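Long-range contacts in PHB depolymerase (Penicillium funiculosum, PDB 2D81), which hydrolyses the ester bonds of polyhydroxybutyrate, a bacterial storage polyester, as a depolymerase with a circularly permuted alpha/beta hydrolase fold: residues A[72-77]-A[114-119]; A[217-222]-A[253-258]. One frame throughout, in Å; residues are numbered along the deposited sequence.

Contact 1 (A[72-77]-A[114-119])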
loop_
_atom_site.group_PDB
_atom_site.type_symbol
_atom_site.label_atom_id
_atom_site.label_comp_id
_atom_site.label_asym_id
_atom_site.label_seq_id
_atom_site.Cartn_x
_atom_site.Cartn_y
_atom_site.Cartn_z
ATOM N N ALA A 72 -11.804 -18.292 -3.794
ATOM C CA ALA A 72 -12.855 -18.971 -3.041
ATOM C C ALA A 72 -12.976 -18.407 -1.626
ATOM O O ALA A 72 -14.081 -18.241 -1.107
ATOM C CB ALA A 72 -12.573 -20.468 -2.983
ATOM N N ASN A 73 -11.840 -18.112 -1.003
ATOM C CA ASN A 73 -11.854 -17.534 0.338
ATOM C C ASN A 73 -12.509 -16.155 0.348
ATOM O O ASN A 73 -13.271 -15.830 1.264
ATOM C CB ASN A 73 -10.428 -17.450 0.899
ATOM C CG ASN A 73 -9.906 -18.802 1.379
ATOM O OD1 ASN A 73 -8.709 -18.968 1.637
ATOM N ND2 ASN A 73 -10.806 -19.767 1.512
ATOM N N MET A 74 -12.226 -15.344 -0.666
ATOM C CA MET A 74 -12.868 -14.038 -0.767
ATOM C C MET A 74 -14.388 -14.183 -0.786
ATOM O O MET A 74 -15.097 -13.450 -0.096
ATOM C CB MET A 74 -12.390 -13.300 -2.024
ATOM C CG MET A 74 -10.957 -12.794 -1.914
ATOM S SD MET A 74 -10.368 -11.919 -3.372
ATOM C CE MET A 74 -11.286 -10.393 -3.247
ATOM N N LYS A 75 -14.887 -15.133 -1.571
ATOM C CA LYS A 75 -16.321 -15.382 -1.634
ATOM C C LYS A 75 -16.850 -15.879 -0.297
ATOM O O LYS A 75 -17.890 -15.426 0.174
ATOM C CB LYS A 75 -16.637 -16.404 -2.729
ATOM C CG LYS A 75 -16.357 -15.897 -4.130
ATOM C CD LYS A 75 -16.680 -16.943 -5.181
ATOM C CE LYS A 75 -16.340 -16.446 -6.576
ATOM N NZ LYS A 75 -16.574 -17.494 -7.606
ATOM N N SER A 76 -16.123 -16.807 0.315
ATOM C CA SER A 76 -16.581 -17.441 1.545
ATOM C C SER A 76 -16.579 -16.482 2.732
ATOM O O SER A 76 -17.484 -16.522 3.565
ATOM C CB SER A 76 -15.710 -18.657 1.864
ATOM O OG SER A 76 -15.773 -19.606 0.816
ATOM N N TRP A 77 -15.567 -15.620 2.804
ATOM C CA TRP A 77 -15.409 -14.727 3.951
ATOM C C TRP A 77 -16.210 -13.436 3.825
ATOM O O TRP A 77 -16.302 -12.666 4.779
ATOM C CB TRP A 77 -13.930 -14.374 4.159
ATOM C CG TRP A 77 -13.034 -15.561 4.372
ATOM C CD1 TRP A 77 -13.400 -16.794 4.834
ATOM C CD2 TRP A 77 -11.618 -15.615 4.164
ATOM N NE1 TRP A 77 -12.299 -17.613 4.926
ATOM C CE2 TRP A 77 -11.193 -16.915 4.521
ATOM C CE3 TRP A 77 -10.666 -14.690 3.713
ATOM C CZ2 TRP A 77 -9.853 -17.314 4.438
ATOM C CZ3 TRP A 77 -9.331 -15.090 3.632
ATOM C CH2 TRP A 77 -8.940 -16.391 3.993
ATOM N N ALA A 114 -6.546 -11.021 -12.354
ATOM C CA ALA A 114 -7.537 -12.049 -12.654
ATOM C C ALA A 114 -8.429 -12.283 -11.443
ATOM O O ALA A 114 -9.649 -12.432 -11.568
ATOM C CB ALA A 114 -6.840 -13.341 -13.045
ATOM N N GLN A 115 -7.810 -12.318 -10.269
ATOM C CA GLN A 115 -8.542 -12.559 -9.031
ATOM C C GLN A 115 -9.568 -11.459 -8.773
ATOM O O GLN A 115 -10.739 -11.741 -8.522
ATOM C CB GLN A 115 -7.569 -12.639 -7.856
ATOM C CG GLN A 115 -8.245 -12.781 -6.504
ATOM C CD GLN A 115 -7.256 -12.709 -5.362
ATOM O OE1 GLN A 115 -6.467 -11.769 -5.273
ATOM N NE2 GLN A 115 -7.297 -13.700 -4.475
ATOM N N LEU A 116 -9.122 -10.208 -8.829
ATOM C CA LEU A 116 -10.011 -9.075 -8.588
ATOM C C LEU A 116 -11.053 -8.948 -9.694
ATOM O O LEU A 116 -12.130 -8.400 -9.475
ATOM C CB LEU A 116 -9.198 -7.778 -8.473
ATOM C CG LEU A 116 -8.284 -7.711 -7.246
ATOM C CD1 LEU A 116 -7.458 -6.437 -7.268
ATOM C CD2 LEU A 116 -9.129 -7.780 -5.986
ATOM N N GLY A 117 -10.733 -9.467 -10.875
ATOM C CA GLY A 117 -11.673 -9.417 -11.984
ATOM C C GLY A 117 -12.981 -10.135 -11.695
ATOM O O GLY A 117 -14.003 -9.876 -12.338
ATOM N N ASN A 118 -12.953 -11.042 -10.725
ATOM C CA ASN A 118 -14.156 -11.748 -10.304
ATOM C C ASN A 118 -15.133 -10.824 -9.590
ATOM O O ASN A 118 -16.323 -11.135 -9.486
ATOM C CB ASN A 118 -13.788 -12.908 -9.374
ATOM C CG ASN A 118 -13.148 -14.062 -10.111
ATOM O OD1 ASN A 118 -13.832 -14.857 -10.753
ATOM N ND2 ASN A 118 -11.827 -14.157 -10.032
ATOM N N PHE A 119 -14.634 -9.695 -9.096
ATOM C CA PHE A 119 -15.423 -8.842 -8.210
ATOM C C PHE A 119 -15.511 -7.385 -8.649
ATOM O O PHE A 119 -16.415 -6.666 -8.224
ATOM C CB PHE A 119 -14.859 -8.899 -6.792
ATOM C CG PHE A 119 -14.636 -10.293 -6.290
ATOM C CD1 PHE A 119 -13.360 -10.847 -6.288
ATOM C CD2 PHE A 119 -15.706 -11.066 -5.851
ATOM C CE1 PHE A 119 -13.150 -12.155 -5.858
ATOM C CE2 PHE A 119 -15.508 -12.378 -5.417
ATOM C CZ PHE A 119 -14.228 -12.922 -5.421
HETATM O O HOH W 1 -16.361 -15.690 -9.976
#
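M74 and F119 meet in a Met-aromatic contact that joins helix 68-77 to the turn following helix 106-116, in the outer part of the alpha/beta hydrolase fold. The sulfur SD of M74 stands 4.8 Å from the centroid of the F119 ring and 54° off the ring normal, an oblique approach. Its methyl CE comes 3.7 Å from CE1 of F119, and CB reaches CZ, which spreads the methionine along one part of the ring. M74 runs straight from CB to SD and then bends (chi3 72°), and this bend brings CE beside the phenyl group and within 4.4 Å of CD2 of L116.

K75, one residue further along the helix, reaches the same ring by another route. Its CG lies in the ring plane at the edge, 3.8 Å from CE2 of F119, while the rest of the chain runs out extended to the ammonium group. There a bridging water accepts from NZ of K75 and donates to OD1 of N118, so the aliphatic contact has a polar link beside it.

Behind the methionine, NE2 of Q115 approaches SD of M74 to 3.7 Å, but its hydrogen bond goes to the carbonyl O of Y48, a loop residue that M74 also touches. The amide of Q115 is thereby fixed beside the sulfur.

The turn bearing F119 is itself braced by N118, whose CB covers one face of the phenyl ring, offset toward the rim. Its amide folds back onto the backbone of Q115, and Q115 O accepts from both the backbone N and ND2 of N118, reached from the same face of the carbonyl. The ND2 bond is 3.0 Å long with an N-H...O angle of 162°.

Contact 2 (A[217-222]-A[253-258])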
loop_
_atom_site.group_PDB
_atom_site.type_symbol
_atom_site.label_atom_id
_atom_site.label_comp_id
_atom_site.label_asym_id
_atom_site.label_seq_id
_atom_site.Cartn_x
_atom_site.Cartn_y
_atom_site.Cartn_z
ATOM N N GLY A 217 -8.038 22.744 8.853
ATOM C CA GLY A 217 -9.329 22.092 8.944
ATOM C C GLY A 217 -10.437 22.916 8.312
ATOM O O GLY A 217 -11.602 22.516 8.328
ATOM N N ALA A 218 -10.081 24.068 7.749
ATOM C CA ALA A 218 -11.061 24.914 7.072
ATOM C C ALA A 218 -11.503 24.265 5.765
ATOM O O ALA A 218 -12.587 24.547 5.251
ATOM C CB ALA A 218 -10.465 26.289 6.798
ATOM N N THR A 219 -10.653 23.390 5.237
ATOM C CA THR A 219 -10.904 22.728 3.961
ATOM C C THR A 219 -10.988 21.216 4.161
ATOM O O THR A 219 -10.165 20.629 4.862
ATOM C CB THR A 219 -9.774 23.029 2.957
ATOM O OG1 THR A 219 -9.701 24.443 2.732
ATOM C CG2 THR A 219 -10.026 22.319 1.636
ATOM N N VAL A 220 -11.987 20.589 3.544
ATOM C CA VAL A 220 -12.111 19.139 3.600
ATOM C C VAL A 220 -11.044 18.486 2.733
ATOM O O VAL A 220 -10.869 18.843 1.569
ATOM C CB VAL A 220 -13.499 18.677 3.124
ATOM C CG1 VAL A 220 -13.571 17.154 3.118
ATOM C CG2 VAL A 220 -14.567 19.245 4.044
ATOM N N CYS A 221 -10.333 17.527 3.313
ATOM C CA CYS A 221 -9.236 16.858 2.627
ATOM C C CYS A 221 -9.521 15.375 2.433
ATOM O O CYS A 221 -10.408 14.813 3.076
ATOM C CB CYS A 221 -7.938 17.065 3.421
ATOM S SG CYS A 221 -7.320 18.771 3.220
ATOM N N SER A 222 -8.782 14.754 1.519
ATOM C CA SER A 222 -8.832 13.310 1.337
ATOM C C SER A 222 -7.634 12.663 2.020
ATOM O O SER A 222 -6.760 13.356 2.536
ATOM C CB SER A 222 -8.825 12.962 -0.153
ATOM O OG SER A 222 -7.686 13.507 -0.800
ATOM N N THR A 253 -1.208 19.763 -3.888
ATOM C CA THR A 253 -2.076 20.656 -4.647
ATOM C C THR A 253 -3.509 20.136 -4.743
ATOM O O THR A 253 -4.321 20.672 -5.497
ATOM C CB THR A 253 -1.532 20.868 -6.072
ATOM O OG1 THR A 253 -1.392 19.599 -6.726
ATOM C CG2 THR A 253 -0.181 21.566 -6.025
ATOM N N ASN A 254 -3.820 19.100 -3.969
ATOM C CA ASN A 254 -5.112 18.431 -4.082
ATOM C C ASN A 254 -5.762 18.112 -2.741
ATOM O O ASN A 254 -6.531 17.157 -2.625
ATOM C CB ASN A 254 -4.958 17.147 -4.906
ATOM C CG ASN A 254 -4.772 17.428 -6.381
ATOM O OD1 ASN A 254 -5.723 17.786 -7.076
ATOM N ND2 ASN A 254 -3.543 17.282 -6.866
ATOM N N ASN A 255 -5.466 18.929 -1.735
ATOM C CA ASN A 255 -6.105 18.807 -0.428
ATOM C C ASN A 255 -6.091 17.361 0.041
ATOM O O ASN A 255 -7.111 16.830 0.477
ATOM C CB ASN A 255 -7.551 19.300 -0.490
ATOM C CG ASN A 255 -7.655 20.749 -0.909
ATOM O OD1 ASN A 255 -6.975 21.615 -0.360
ATOM N ND2 ASN A 255 -8.517 21.026 -1.881
ATOM N N MET A 256 -4.929 16.728 -0.061
ATOM C CA MET A 256 -4.804 15.309 0.249
ATOM C C MET A 256 -3.696 15.088 1.275
ATOM O O MET A 256 -2.587 15.592 1.116
ATOM C CB MET A 256 -4.486 14.527 -1.028
ATOM C CG MET A 256 -4.473 13.018 -0.860
ATOM S SD MET A 256 -3.964 12.202 -2.381
ATOM C CE MET A 256 -5.373 12.597 -3.455
ATOM N N ILE A 257 -4.012 14.341 2.328
ATOM C CA ILE A 257 -3.009 13.894 3.286
ATOM C C ILE A 257 -2.500 12.516 2.857
ATOM O O ILE A 257 -3.281 11.668 2.425
ATOM C CB ILE A 257 -3.615 13.804 4.709
ATOM C CG1 ILE A 257 -4.018 15.205 5.186
ATOM C CG2 ILE A 257 -2.618 13.173 5.673
ATOM C CD1 ILE A 257 -4.719 15.217 6.542
ATOM N N ILE A 258 -1.192 12.303 2.950
ATOM C CA ILE A 258 -0.628 10.980 2.697
ATOM C C ILE A 258 -0.131 10.403 4.017
ATOM O O ILE A 258 0.750 10.977 4.657
ATOM C CB ILE A 258 0.571 11.030 1.717
ATOM C CG1 ILE A 258 0.208 11.812 0.449
ATOM C CG2 ILE A 258 0.994 9.613 1.357
ATOM C CD1 ILE A 258 -0.884 11.180 -0.400
HETATM O O HOH W 2 -8.746 15.734 -2.082
#
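Two neighbouring parallel strands of the central alpha/beta hydrolase sheet, 221-227 and 256-260, begin side by side here, with S222 and M256 forming a parallel bridge at a CA-CA distance of 4.6 Å. Two backbone bonds make the pairing: S222 N donates to N255 O at 2.9 Å, and I257 N donates to S222 O. S222 thus straddles M256 in the manner of a parallel bridge, and CA of M256 adds a CH...O contact to S222 O.

On the face carrying the side chains of S222 and M256, OG of S222 lies 3.3 Å from CG of M256, and CE of the methionine curls back to within 3.6 Å of the same oxygen. With chi1 at 57°, the hydroxyl is tucked over its own backbone, flanked by N and C, a position from which it also meets a water 2.8 Å from OG of S222. That water donates to N254 O, carrying the link into the turn before the second strand. The side chains of S222 and M256 both touch Y173 of helix 164-173.

Ahead of the strands, N255 turns with positive phi, and its side chain points toward 219-221. Its CB packs 3.8 Å from SG of C221, which forms a disulfide with C214 and so ties this strand start to helix 212-215. S213 of that helix hydrogen-bonds OD1 of N255. The asparagine side chain crosses that of T219 at about a right angle, placing CG2 of T219 3.7 Å from OD1 of N255.

How the contacts relate
From the N terminus the chain lays down the sheet strands 13-18 and 39-43, then closes contact 1 when the turn after helix 106-116 returns to helix 68-77, the intervening 36 residues including strand 92-98. Contact 2 opens only later, after strands 187-192 and 205-210, and closes as strand 256-260 pairs with 221-227 across 30 residues, 14 of them helical. The two loops follow in series, neither nesting nor crossing. The centres of contact 1 and contact 2 lie about 33 Å apart, and they do not touch. Contact 1 joins helix 68-77 to the turn after helix 106-116, outside the main sheet, whereas contact 2 joins two adjacent strands within it.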